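Local coordinates for esterase (uncultured bacterium pCosCE1, PDB 7ATL), which hydrolyses carboxylic esters as a family VIII carboxylesterase and also shows promiscuous acyltransferase activity, moving acyl groups onto other acceptors, at residues G208-A220 against P251-G263. Sequence-based numbering, arbitrary orientation.
Sequences GFYTTDVDNLATA and PSRALDAQAYPSG
One face of the Y210 ring lies on A257, whose CB sits 3.6 Å from the ring centroid in a CH-pi contact displaced toward the CZ side. F209 is used the same way: P261 CB comes over one ring face, 3.9 Å from the centroid, while the backbone at S262 meets the ring edge, with S262 O 3.6 Å from CE1. Neighbours on helix 190-199, among them L190 and F194, also pack on F209. These are two long loops of a beta-lactamase-like fold, one leading from helix 190-199 to strand 221-222, the other from strand 246-249 to strand 268-269. With CG between the backbone N and the carbonyl carbon (chi1 81°), Y210 brings its ring over the type I turn D256-A259, where D256 OD1 accepts from Q258 N in an Asx turn.

Between the two rings' contacts and the aliphatic patch, T211 N donates to A254 O at 2.9 Å, almost in line with the carbonyl (C=O...N 173°), and that oxygen also receives a CA-H contact from Y210. Beyond it, L255 turns CD2 back toward the methyls of T211, V214 and L217, and L217 CD2 also covers A254 CB at 3.8 Å.

Inside the second loop, R253 sends NH1 and NH2 end-on to the single acceptor Y260 O, its NE going to E143 O. S262, bonded through OG to D176, lies near, without touching, S65, K68 and Y123, a set consistent with the SxxK-type site of beta-lactamase-like esterases. Two waters finish the seam: one sits within bonding distance of F209 O and A259 O and can donate to either, the other donates to T211 O and, at 3.0 Å, to L255 O.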
loop_
_atom_site.group_PDB
_atom_site.type_symbol
_atom_site.label_atom_id
_atom_site.label_comp_id
_atom_site.label_asym_id
_atom_site.label_seq_id
_atom_site.Cartn_x
_atom_site.Cartn_y
_atom_site.Cartn_z
ATOM N N GLY A 208 2.075 -3.525 -12.368
ATOM C CA GLY A 208 0.955 -4.441 -12.629
ATOM C C GLY A 208 0.850 -5.472 -11.532
ATOM O O GLY A 208 1.304 -5.168 -10.407
ATOM N N PHE A 209 0.302 -6.646 -11.857
ATOM C CA PHE A 209 -0.135 -7.677 -10.876
ATOM C C PHE A 209 0.797 -8.894 -10.873
ATOM O O PHE A 209 0.680 -9.722 -9.952
ATOM C CB PHE A 209 -1.584 -8.067 -11.165
ATOM C CG PHE A 209 -2.564 -7.084 -10.592
ATOM C CD1 PHE A 209 -2.872 -7.126 -9.242
ATOM C CD2 PHE A 209 -3.113 -6.095 -11.387
ATOM C CE1 PHE A 209 -3.751 -6.215 -8.692
ATOM C CE2 PHE A 209 -3.985 -5.175 -10.839
ATOM C CZ PHE A 209 -4.311 -5.243 -9.497
ATOM N N TYR A 210 1.663 -8.988 -11.879
ATOM C CA TYR A 210 2.798 -9.938 -11.962
ATOM C C TYR A 210 3.829 -9.415 -12.964
ATOM O O TYR A 210 3.491 -8.501 -13.743
ATOM C CB TYR A 210 2.293 -11.314 -12.374
ATOM C CG TYR A 210 2.067 -11.502 -13.849
ATOM C CD1 TYR A 210 0.932 -11.015 -14.465
ATOM C CD2 TYR A 210 2.988 -12.179 -14.631
ATOM C CE1 TYR A 210 0.703 -11.210 -15.818
ATOM C CE2 TYR A 210 2.783 -12.375 -15.986
ATOM C CZ TYR A 210 1.623 -11.909 -16.581
ATOM O OH TYR A 210 1.386 -12.139 -17.908
ATOM N N THR A 211 5.043 -9.972 -12.934
ATOM C CA THR A 211 6.137 -9.639 -13.881
ATOM C C THR A 211 6.663 -10.931 -14.508
ATOM O O THR A 211 6.647 -11.964 -13.809
ATOM C CB THR A 211 7.241 -8.833 -13.195
ATOM O OG1 THR A 211 8.185 -8.499 -14.214
ATOM C CG2 THR A 211 7.910 -9.581 -12.063
ATOM N N THR A 212 7.065 -10.870 -15.781
ATOM C CA THR A 212 7.815 -11.940 -16.488
ATOM C C THR A 212 9.317 -11.645 -16.443
ATOM O O THR A 212 10.076 -12.500 -16.881
ATOM C CB THR A 212 7.391 -12.084 -17.956
ATOM O OG1 THR A 212 7.679 -10.851 -18.619
ATOM C CG2 THR A 212 5.940 -12.495 -18.114
ATOM N N ASP A 213 9.719 -10.483 -15.935
ATOM C CA ASP A 213 11.133 -10.036 -15.880
ATOM C C ASP A 213 11.720 -10.436 -14.523
ATOM O O ASP A 213 11.839 -9.562 -13.636
ATOM C CB ASP A 213 11.203 -8.535 -16.156
ATOM C CG ASP A 213 12.606 -7.968 -16.225
ATOM O OD1 ASP A 213 13.537 -8.628 -15.714
ATOM O OD2 ASP A 213 12.749 -6.850 -16.776
ATOM N N VAL A 214 12.100 -11.708 -14.388
ATOM C CA VAL A 214 12.620 -12.319 -13.125
ATOM C C VAL A 214 13.845 -11.558 -12.600
ATOM O O VAL A 214 13.888 -11.315 -11.395
ATOM C CB VAL A 214 12.969 -13.811 -13.311
ATOM C CG1 VAL A 214 13.385 -14.454 -11.982
ATOM C CG2 VAL A 214 11.826 -14.580 -13.980
ATOM N N ASP A 215 14.818 -11.241 -13.459
ATOM C CA ASP A 215 16.147 -10.681 -13.065
ATOM C C ASP A 215 15.980 -9.277 -12.477
ATOM O O ASP A 215 16.836 -8.894 -11.679
ATOM C CB ASP A 215 17.159 -10.587 -14.226
ATOM C CG ASP A 215 17.237 -11.801 -15.149
ATOM O OD1 ASP A 215 17.005 -12.940 -14.667
ATOM O OD2 ASP A 215 17.515 -11.603 -16.362
ATOM N N ASN A 216 14.959 -8.513 -12.876
ATOM C CA ASN A 216 14.833 -7.096 -12.426
ATOM C C ASN A 216 13.929 -6.950 -11.180
ATOM O O ASN A 216 13.749 -5.824 -10.730
ATOM C CB ASN A 216 14.376 -6.181 -13.564
ATOM C CG ASN A 216 14.716 -4.729 -13.288
ATOM O OD1 ASN A 216 15.829 -4.388 -12.869
ATOM N ND2 ASN A 216 13.742 -3.866 -13.478
ATOM N N LEU A 217 13.410 -8.033 -10.603
ATOM C CA LEU A 217 12.559 -7.976 -9.384
ATOM C C LEU A 217 13.465 -8.114 -8.162
ATOM O O LEU A 217 14.058 -9.175 -7.975
ATOM C CB LEU A 217 11.514 -9.099 -9.456
ATOM C CG LEU A 217 10.472 -9.134 -8.341
ATOM C CD1 LEU A 217 9.714 -7.815 -8.290
ATOM C CD2 LEU A 217 9.510 -10.298 -8.524
ATOM N N ALA A 218 13.581 -7.077 -7.339
ATOM C CA ALA A 218 14.386 -7.143 -6.101
ATOM C C ALA A 218 13.993 -8.380 -5.296
ATOM O O ALA A 218 12.815 -8.641 -5.074
ATOM C CB ALA A 218 14.220 -5.906 -5.268
ATOM N N THR A 219 14.991 -9.099 -4.834
ATOM C CA THR A 219 14.828 -10.221 -3.894
ATOM C C THR A 219 14.309 -9.702 -2.541
ATOM O O THR A 219 14.949 -8.795 -1.941
ATOM C CB THR A 219 16.172 -10.935 -3.791
ATOM O OG1 THR A 219 16.502 -11.164 -5.159
ATOM C CG2 THR A 219 16.117 -12.181 -2.931
ATOM N N ALA A 220 13.232 -10.300 -2.041
ATOM C CA ALA A 220 12.651 -9.966 -0.727
ATOM C C ALA A 220 13.500 -10.578 0.388
ATOM O O ALA A 220 13.758 -11.808 0.346
ATOM C CB ALA A 220 11.230 -10.471 -0.662
ATOM N N PRO A 251 7.119 -14.916 -2.036
ATOM C CA PRO A 251 7.772 -14.105 -3.067
ATOM C C PRO A 251 7.681 -14.625 -4.511
ATOM O O PRO A 251 7.811 -13.818 -5.398
ATOM C CB PRO A 251 9.226 -14.014 -2.593
ATOM C CG PRO A 251 9.087 -14.166 -1.096
ATOM C CD PRO A 251 8.007 -15.204 -0.902
ATOM N N SER A 252 7.381 -15.898 -4.736
ATOM C CA SER A 252 7.177 -16.435 -6.110
ATOM C C SER A 252 5.851 -15.926 -6.699
ATOM O O SER A 252 5.742 -15.909 -7.933
ATOM C CB SER A 252 7.257 -17.943 -6.142
ATOM O OG SER A 252 6.139 -18.538 -5.498
ATOM N N ARG A 253 4.871 -15.548 -5.867
ATOM C CA ARG A 253 3.517 -15.150 -6.335
ATOM C C ARG A 253 3.619 -14.087 -7.438
ATOM O O ARG A 253 2.893 -14.206 -8.451
ATOM C CB ARG A 253 2.696 -14.630 -5.156
ATOM C CG ARG A 253 1.210 -14.479 -5.447
ATOM C CD ARG A 253 0.485 -13.883 -4.260
ATOM N NE ARG A 253 -0.948 -14.096 -4.329
ATOM C CZ ARG A 253 -1.776 -13.398 -5.091
ATOM N NH1 ARG A 253 -1.319 -12.430 -5.878
ATOM N NH2 ARG A 253 -3.069 -13.676 -5.049
ATOM N N ALA A 254 4.511 -13.106 -7.252
ATOM C CA ALA A 254 4.796 -11.983 -8.184
ATOM C C ALA A 254 5.124 -12.481 -9.605
ATOM O O ALA A 254 5.044 -11.660 -10.540
ATOM C CB ALA A 254 5.927 -11.150 -7.627
ATOM N N LEU A 255 5.519 -13.748 -9.777
ATOM C CA LEU A 255 5.962 -14.299 -11.094
ATOM C C LEU A 255 4.852 -15.117 -11.742
ATOM O O LEU A 255 5.019 -15.471 -12.904
ATOM C CB LEU A 255 7.229 -15.144 -10.909
ATOM C CG LEU A 255 8.421 -14.391 -10.302
ATOM C CD1 LEU A 255 9.568 -15.333 -9.986
ATOM C CD2 LEU A 255 8.886 -13.269 -11.217
ATOM N N ASP A 256 3.756 -15.346 -11.021
ATOM C CA ASP A 256 2.660 -16.262 -11.413
ATOM C C ASP A 256 1.569 -15.453 -12.115
ATOM O O ASP A 256 0.828 -14.762 -11.427
ATOM C CB ASP A 256 2.117 -16.979 -10.177
ATOM C CG ASP A 256 1.071 -18.033 -10.474
ATOM O OD1 ASP A 256 0.732 -18.202 -11.659
ATOM O OD2 ASP A 256 0.602 -18.672 -9.507
ATOM N N ALA A 257 1.431 -15.585 -13.429
ATOM C CA ALA A 257 0.394 -14.880 -14.222
ATOM C C ALA A 257 -1.013 -15.363 -13.817
ATOM O O ALA A 257 -1.997 -14.697 -14.208
ATOM C CB ALA A 257 0.664 -15.083 -15.704
ATOM N N GLN A 258 -1.114 -16.478 -13.086
ATOM C CA GLN A 258 -2.412 -17.118 -12.718
ATOM C C GLN A 258 -2.844 -16.668 -11.318
ATOM O O GLN A 258 -4.017 -16.851 -10.984
ATOM C CB GLN A 258 -2.358 -18.657 -12.684
ATOM C CG GLN A 258 -1.913 -19.353 -13.971
ATOM C CD GLN A 258 -2.407 -18.684 -15.230
ATOM O OE1 GLN A 258 -1.636 -18.381 -16.151
ATOM N NE2 GLN A 258 -3.704 -18.441 -15.276
ATOM N N ALA A 259 -1.936 -16.131 -10.509
ATOM C CA ALA A 259 -2.261 -15.710 -9.129
ATOM C C ALA A 259 -3.354 -14.631 -9.181
ATOM O O ALA A 259 -3.227 -13.697 -10.007
ATOM C CB ALA A 259 -1.012 -15.227 -8.437
ATOM N N TYR A 260 -4.398 -14.750 -8.355
ATOM C CA TYR A 260 -5.534 -13.789 -8.386
ATOM C C TYR A 260 -5.013 -12.385 -8.062
ATOM O O TYR A 260 -4.102 -12.195 -7.237
ATOM C CB TYR A 260 -6.721 -14.223 -7.507
ATOM C CG TYR A 260 -6.544 -14.044 -6.026
ATOM C CD1 TYR A 260 -6.779 -12.823 -5.435
ATOM C CD2 TYR A 260 -6.147 -15.089 -5.210
ATOM C CE1 TYR A 260 -6.619 -12.640 -4.072
ATOM C CE2 TYR A 260 -5.967 -14.920 -3.845
ATOM C CZ TYR A 260 -6.216 -13.687 -3.268
ATOM O OH TYR A 260 -6.065 -13.471 -1.923
ATOM N N PRO A 261 -5.537 -11.373 -8.789
ATOM C CA PRO A 261 -5.159 -9.982 -8.570
ATOM C C PRO A 261 -5.652 -9.476 -7.214
ATOM O O PRO A 261 -6.829 -9.339 -7.067
ATOM C CB PRO A 261 -5.853 -9.242 -9.716
ATOM C CG PRO A 261 -7.021 -10.125 -10.085
ATOM C CD PRO A 261 -6.478 -11.526 -9.909
ATOM N N SER A 262 -4.737 -9.298 -6.258
ATOM C CA SER A 262 -5.024 -8.712 -4.924
ATOM C C SER A 262 -4.847 -7.202 -5.026
ATOM O O SER A 262 -3.710 -6.748 -5.091
ATOM C CB SER A 262 -4.146 -9.290 -3.833
ATOM O OG SER A 262 -4.221 -8.499 -2.653
ATOM N N GLY A 263 -5.950 -6.467 -5.037
ATOM C CA GLY A 263 -5.944 -4.991 -4.983
ATOM C C GLY A 263 -5.270 -4.425 -3.739
ATOM O O GLY A 263 -4.679 -3.336 -3.846
HETATM O O HOH W 1 -1.873 -11.371 -9.688
HETATM O O HOH W 2 7.303 -15.046 -14.783
#